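Local coordinates for protein glutathione S-transferase 2 (Onchocerca volvulus, PDB 1TU7) that conjugates glutathione to electrophilic substrates as a homodimeric Pi-class transferase and appears central to detoxification in this parasitic nematode, at residues K4-S9 with G48-L53; E15-F20 with G64-H69. All blocks are in the same frame, centred on the assembly; numbering follows the deposited sequence.

Contact 1: residues K4-S9 with G48-L53; sequences KLTYFS and GQLPCL. With GSH (glutathione), chain C.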
# COMPACT_ATOMS: atom_id res chain seq x y z
N LYS A 4 20.15 -7.13 4.98
CA LYS A 4 19.89 -8.28 4.12
C LYS A 4 18.48 -8.14 3.58
O LYS A 4 17.55 -7.96 4.35
CB LYS A 4 20.05 -9.61 4.85
CG LYS A 4 19.69 -10.78 4.00
CD LYS A 4 20.21 -12.09 4.52
CE LYS A 4 19.52 -12.53 5.73
NZ LYS A 4 20.17 -13.80 6.21
N LEU A 5 18.33 -8.25 2.28
CA LEU A 5 17.02 -8.23 1.65
C LEU A 5 16.75 -9.58 1.06
O LEU A 5 17.51 -10.04 0.19
CB LEU A 5 16.98 -7.18 0.55
CG LEU A 5 15.64 -7.01 -0.16
CD1 LEU A 5 14.62 -6.33 0.75
CD2 LEU A 5 15.84 -6.22 -1.43
N THR A 6 15.68 -10.21 1.52
CA THR A 6 15.29 -11.55 1.09
C THR A 6 14.08 -11.43 0.18
O THR A 6 13.06 -10.87 0.57
CB THR A 6 15.01 -12.41 2.31
OG1 THR A 6 16.22 -12.54 3.07
CG2 THR A 6 14.61 -13.83 1.90
N TYR A 7 14.22 -11.94 -1.04
CA TYR A 7 13.14 -11.98 -2.00
C TYR A 7 13.44 -13.07 -3.01
O TYR A 7 14.48 -13.71 -2.97
CB TYR A 7 12.99 -10.62 -2.73
CG TYR A 7 11.70 -10.46 -3.52
CD1 TYR A 7 11.73 -10.32 -4.90
CD2 TYR A 7 10.47 -10.50 -2.90
CE1 TYR A 7 10.59 -10.18 -5.64
CE2 TYR A 7 9.30 -10.35 -3.64
CZ TYR A 7 9.37 -10.17 -5.02
OH TYR A 7 8.24 -10.02 -5.78
N PHE A 8 12.51 -13.31 -3.91
CA PHE A 8 12.76 -14.24 -5.00
C PHE A 8 13.78 -13.66 -5.98
O PHE A 8 14.14 -12.47 -5.93
CB PHE A 8 11.42 -14.57 -5.65
CG PHE A 8 10.45 -15.18 -4.68
CD1 PHE A 8 9.42 -14.44 -4.11
CD2 PHE A 8 10.65 -16.49 -4.25
CE1 PHE A 8 8.57 -14.98 -3.18
CE2 PHE A 8 9.80 -17.05 -3.30
CZ PHE A 8 8.75 -16.30 -2.76
N SER A 9 14.24 -14.50 -6.89
CA SER A 9 15.27 -14.11 -7.82
C SER A 9 14.67 -13.50 -9.07
O SER A 9 14.91 -13.94 -10.19
CB SER A 9 16.20 -15.28 -8.15
OG SER A 9 17.43 -14.76 -8.59
N GLY A 48 4.05 -14.51 5.97
CA GLY A 48 4.38 -15.65 5.13
C GLY A 48 4.83 -15.29 3.74
O GLY A 48 4.76 -16.11 2.82
N GLN A 49 5.29 -14.04 3.56
CA GLN A 49 5.62 -13.51 2.24
C GLN A 49 6.90 -12.66 2.28
O GLN A 49 7.41 -12.28 3.33
CB GLN A 49 4.42 -12.69 1.71
CG GLN A 49 3.21 -13.58 1.41
CD GLN A 49 2.24 -12.98 0.42
OE1 GLN A 49 1.89 -13.61 -0.60
NE2 GLN A 49 1.82 -11.78 0.69
N LEU A 50 7.41 -12.42 1.09
CA LEU A 50 8.60 -11.60 0.84
C LEU A 50 8.17 -10.39 0.01
O LEU A 50 7.15 -10.44 -0.66
CB LEU A 50 9.63 -12.44 0.09
CG LEU A 50 10.08 -13.72 0.81
CD1 LEU A 50 11.11 -14.49 -0.01
CD2 LEU A 50 10.60 -13.44 2.19
N PRO A 51 8.92 -9.29 -0.02
CA PRO A 51 10.27 -9.15 0.52
C PRO A 51 10.35 -8.97 2.01
O PRO A 51 9.36 -8.59 2.65
CB PRO A 51 10.78 -7.89 -0.19
CG PRO A 51 9.56 -7.09 -0.42
CD PRO A 51 8.51 -8.10 -0.77
N CYS A 52 11.52 -9.29 2.55
CA CYS A 52 11.89 -9.00 3.93
C CYS A 52 13.20 -8.30 4.00
O CYS A 52 14.15 -8.77 3.40
CB CYS A 52 11.97 -10.31 4.69
SG CYS A 52 12.36 -10.17 6.43
N LEU A 53 13.27 -7.19 4.74
CA LEU A 53 14.54 -6.56 5.05
C LEU A 53 14.91 -6.87 6.49
O LEU A 53 14.14 -6.57 7.41
CB LEU A 53 14.46 -5.05 4.86
CG LEU A 53 15.76 -4.32 5.21
CD1 LEU A 53 16.79 -4.58 4.12
CD2 LEU A 53 15.41 -2.84 5.43
N1 GSH C . 1.88 -6.35 0.29
CA1 GSH C . 3.01 -7.19 0.12
C1 GSH C . 4.28 -6.44 0.03
O11 GSH C . 4.18 -5.28 -0.64
O12 GSH C . 5.46 -6.76 0.42
CB1 GSH C . 2.97 -8.33 -0.81
CG1 GSH C . 3.99 -9.42 -0.63
CD1 GSH C . 3.78 -10.54 -1.64
OE1 GSH C . 2.65 -10.54 -2.38
N2 GSH C . 4.72 -11.43 -1.77
CA2 GSH C . 4.68 -12.51 -2.76
C2 GSH C . 5.13 -13.76 -2.10
O2 GSH C . 6.00 -13.72 -1.03
CB2 GSH C . 5.64 -12.24 -3.91
SG2 GSH C . 5.01 -10.94 -5.00
N3 GSH C . 4.68 -14.92 -2.55
CA3 GSH C . 5.15 -16.12 -1.90
C3 GSH C . 4.01 -16.87 -1.27
O31 GSH C . 2.91 -16.31 -0.82
O32 GSH C . 4.18 -18.26 -1.17

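Contact 2: residues E15-F20 with G64-H69; sequences EPIRLF and GAILRH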
# COMPACT_ATOMS: atom_id res chain seq x y z
N GLU A 15 12.42 -4.88 -6.25
CA GLU A 15 13.38 -4.12 -7.04
C GLU A 15 13.45 -2.66 -6.61
O GLU A 15 14.55 -2.10 -6.59
CB GLU A 15 13.15 -4.27 -8.52
CG GLU A 15 14.33 -3.84 -9.36
CD GLU A 15 15.52 -4.77 -9.24
OE1 GLU A 15 15.40 -5.86 -8.66
OE2 GLU A 15 16.58 -4.39 -9.77
N PRO A 16 12.36 -1.97 -6.28
CA PRO A 16 12.51 -0.58 -5.84
C PRO A 16 13.38 -0.46 -4.61
O PRO A 16 14.08 0.55 -4.45
CB PRO A 16 11.10 -0.11 -5.60
CG PRO A 16 10.31 -0.96 -6.52
CD PRO A 16 10.93 -2.34 -6.44
N ILE A 17 13.32 -1.46 -3.72
CA ILE A 17 14.17 -1.48 -2.52
C ILE A 17 15.63 -1.69 -2.91
O ILE A 17 16.53 -1.01 -2.43
CB ILE A 17 13.68 -2.50 -1.51
CG1 ILE A 17 12.22 -2.20 -1.07
CG2 ILE A 17 14.63 -2.56 -0.34
CD1 ILE A 17 11.50 -3.43 -0.57
N ARG A 18 15.89 -2.67 -3.76
CA ARG A 18 17.25 -2.87 -4.27
C ARG A 18 17.78 -1.60 -4.90
O ARG A 18 18.92 -1.21 -4.67
CB ARG A 18 17.25 -3.99 -5.30
CG ARG A 18 16.97 -5.36 -4.73
CD ARG A 18 17.07 -6.42 -5.74
NE ARG A 18 16.68 -7.75 -5.26
CZ ARG A 18 15.77 -8.51 -5.83
NH1 ARG A 18 15.06 -8.08 -6.84
NH2 ARG A 18 15.54 -9.73 -5.34
N LEU A 19 16.96 -0.91 -5.68
CA LEU A 19 17.40 0.31 -6.36
C LEU A 19 17.76 1.38 -5.34
O LEU A 19 18.75 2.08 -5.51
CB LEU A 19 16.34 0.81 -7.33
CG LEU A 19 16.12 -0.06 -8.57
CD1 LEU A 19 14.79 0.19 -9.25
CD2 LEU A 19 17.28 0.14 -9.56
N PHE A 20 16.93 1.55 -4.30
CA PHE A 20 17.21 2.48 -3.21
C PHE A 20 18.60 2.21 -2.62
O PHE A 20 19.42 3.10 -2.52
CB PHE A 20 16.10 2.38 -2.16
CG PHE A 20 16.24 3.30 -0.98
CD1 PHE A 20 15.23 4.21 -0.71
CD2 PHE A 20 17.29 3.23 -0.09
CE1 PHE A 20 15.29 5.04 0.38
CE2 PHE A 20 17.34 4.09 1.01
CZ PHE A 20 16.33 4.98 1.23
N GLY A 64 6.26 -1.65 1.19
CA GLY A 64 6.10 -0.24 1.46
C GLY A 64 6.64 0.19 2.80
O GLY A 64 7.19 1.28 2.96
N ALA A 65 6.50 -0.67 3.80
CA ALA A 65 7.05 -0.39 5.13
C ALA A 65 8.57 -0.41 5.12
O ALA A 65 9.21 0.39 5.77
CB ALA A 65 6.53 -1.38 6.17
N ILE A 66 9.14 -1.33 4.33
CA ILE A 66 10.59 -1.41 4.17
C ILE A 66 11.10 -0.12 3.56
O ILE A 66 12.04 0.50 4.05
CB ILE A 66 10.98 -2.63 3.30
CG1 ILE A 66 10.66 -3.96 4.00
CG2 ILE A 66 12.47 -2.55 2.93
CD1 ILE A 66 10.68 -5.18 3.09
N LEU A 67 10.47 0.29 2.47
CA LEU A 67 10.89 1.50 1.78
C LEU A 67 10.80 2.74 2.67
O LEU A 67 11.71 3.57 2.69
CB LEU A 67 10.06 1.68 0.52
CG LEU A 67 10.55 2.05 -0.85
CD1 LEU A 67 11.96 1.60 -1.16
CD2 LEU A 67 9.51 1.43 -1.80
N ARG A 68 9.69 2.89 3.40
CA ARG A 68 9.56 4.07 4.28
C ARG A 68 10.53 4.03 5.44
O ARG A 68 11.02 5.06 5.88
CB ARG A 68 8.12 4.23 4.78
CG ARG A 68 7.22 4.78 3.71
CD ARG A 68 5.80 4.99 4.15
NE ARG A 68 5.10 3.74 4.23
CZ ARG A 68 4.50 3.15 3.22
NH1 ARG A 68 4.55 3.75 2.00
NH2 ARG A 68 3.89 2.00 3.37
N HIS A 69 10.84 2.85 5.97
CA HIS A 69 11.83 2.75 7.01
C HIS A 69 13.20 3.19 6.51
O HIS A 69 13.89 3.96 7.14
CB HIS A 69 11.89 1.33 7.56
CG HIS A 69 13.11 1.03 8.33
ND1 HIS A 69 13.27 1.40 9.64
CD2 HIS A 69 14.25 0.37 7.98
CE1 HIS A 69 14.45 0.98 10.08
NE2 HIS A 69 15.06 0.34 9.09

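Contact 1: residues K4-S9 with G48-L53
With CG turned opposite its backbone N (chi1 -167°), Tyr-7 brings its ring alongside the Leu-50/Pro-51 backbone, with the carbonyl carbon of Leu-50 at the ring edge, while chi1 of -59° at Leu-50 sets that side chain against a face of the Phe-8 ring, the two crossing at about a right angle. Tyr-7 and Pro-51 lie side by side and point the same way, CE2 of the tyrosine 3.7 Å from CD of the proline. Leu-50 CD1 makes a CH-pi contact with Phe-8, 4.2 Å from the ring centroid and 17° off its normal. Beyond Pro-51 the two segments pair as antiparallel strands of the thioredoxin-like domain: Thr-6 N donates to Cys-52 O (2.8 Å), and Cys-52 N returns a bond to Thr-6 O (3.0 Å). The peptide bond before Pro-51 is cis, the hallmark of this fold, and next to it both backbone polar groups of Leu-50 face glutathione. Leu-50 N donates to O2 of the ligand (2.9 Å), and the ligand's N2 donates to Leu-50 O (2.8 Å), much as a neighbouring strand would. Tyr-7 OH, hydrogen-bonded to the backbone N of Leu-13, lies 3.4 Å from the glutathione sulfur SG2.

Contact 2: residues E15-F20 with G64-H69
Ile-17 meets Ile-66 and Leu-67 at the centre of this helix pair. The two isoleucines cross at about a right angle, CD1 of Ile-17 lying 3.7 Å from CG2 of Ile-66. With its CG2 opposite the backbone N and CG1 beside it (chi1 -67°), Ile-66 presents the CG2 methyl to both CD1 and CG2 of Ile-17. Leu-67 reaches across obliquely, and its CD1 methyl does most of the touching: it lies 3.8 Å from Ile-17 CG1, and also approaches the Phe-20 ring, 4.2 Å from CD1 of that residue. The other methyl, CD2, comes within 4.4 Å of Pro-16 CB. All these contacts are apolar.

The polar side chains take no part in this apolar contact and bond within their own helix or to other parts of the structure. Arg-18 NH1 donates to Glu-15 OE1 (2.9 Å) in a salt bridge that lies nearly in the guanidinium plane. Glu-15 also pairs with Arg-195 and Arg-18 with Asp-30, tying helix 15-23 to helix 186-197 and to strand 29-33. On helix 63-73, Arg-68 forms a salt bridge with Asp-88 of the second subunit, so this helix also faces the dimer interface. The axes of segments 15-20 and 64-69 run nearly parallel, 15° apart at a closest approach of 10.0 Å, as expected for the two helices that pack together on one face of the sheet in the thioredoxin-like N-terminal domain of glutathione transferases.

How the contacts relate
Contact 1 pairs two strands of the sheet and contact 2 the helices lying against it; their centres are 11 Å apart. The layers meet directly: Leu-5 CD2 packs on Arg-18 CG at 3.6 Å, and Ile-66 CD1 comes within 3.7 Å of Pro-51 O. Arg-18 NH2 probably donates a hydrogen bond to Phe-8 O (3.1 Å), joining helix 15-23 to the residue that follows Tyr-7. Contact 1 touches glutathione itself, whereas in contact 2 the nearest atoms of the Ile-66 side chain and the ligand are about 6 Å apart. Ser-63, just ahead of segment 64-69, hydrogen-bonds glutathione, as do Arg-95 of the same chain and Asp-96 of the second subunit.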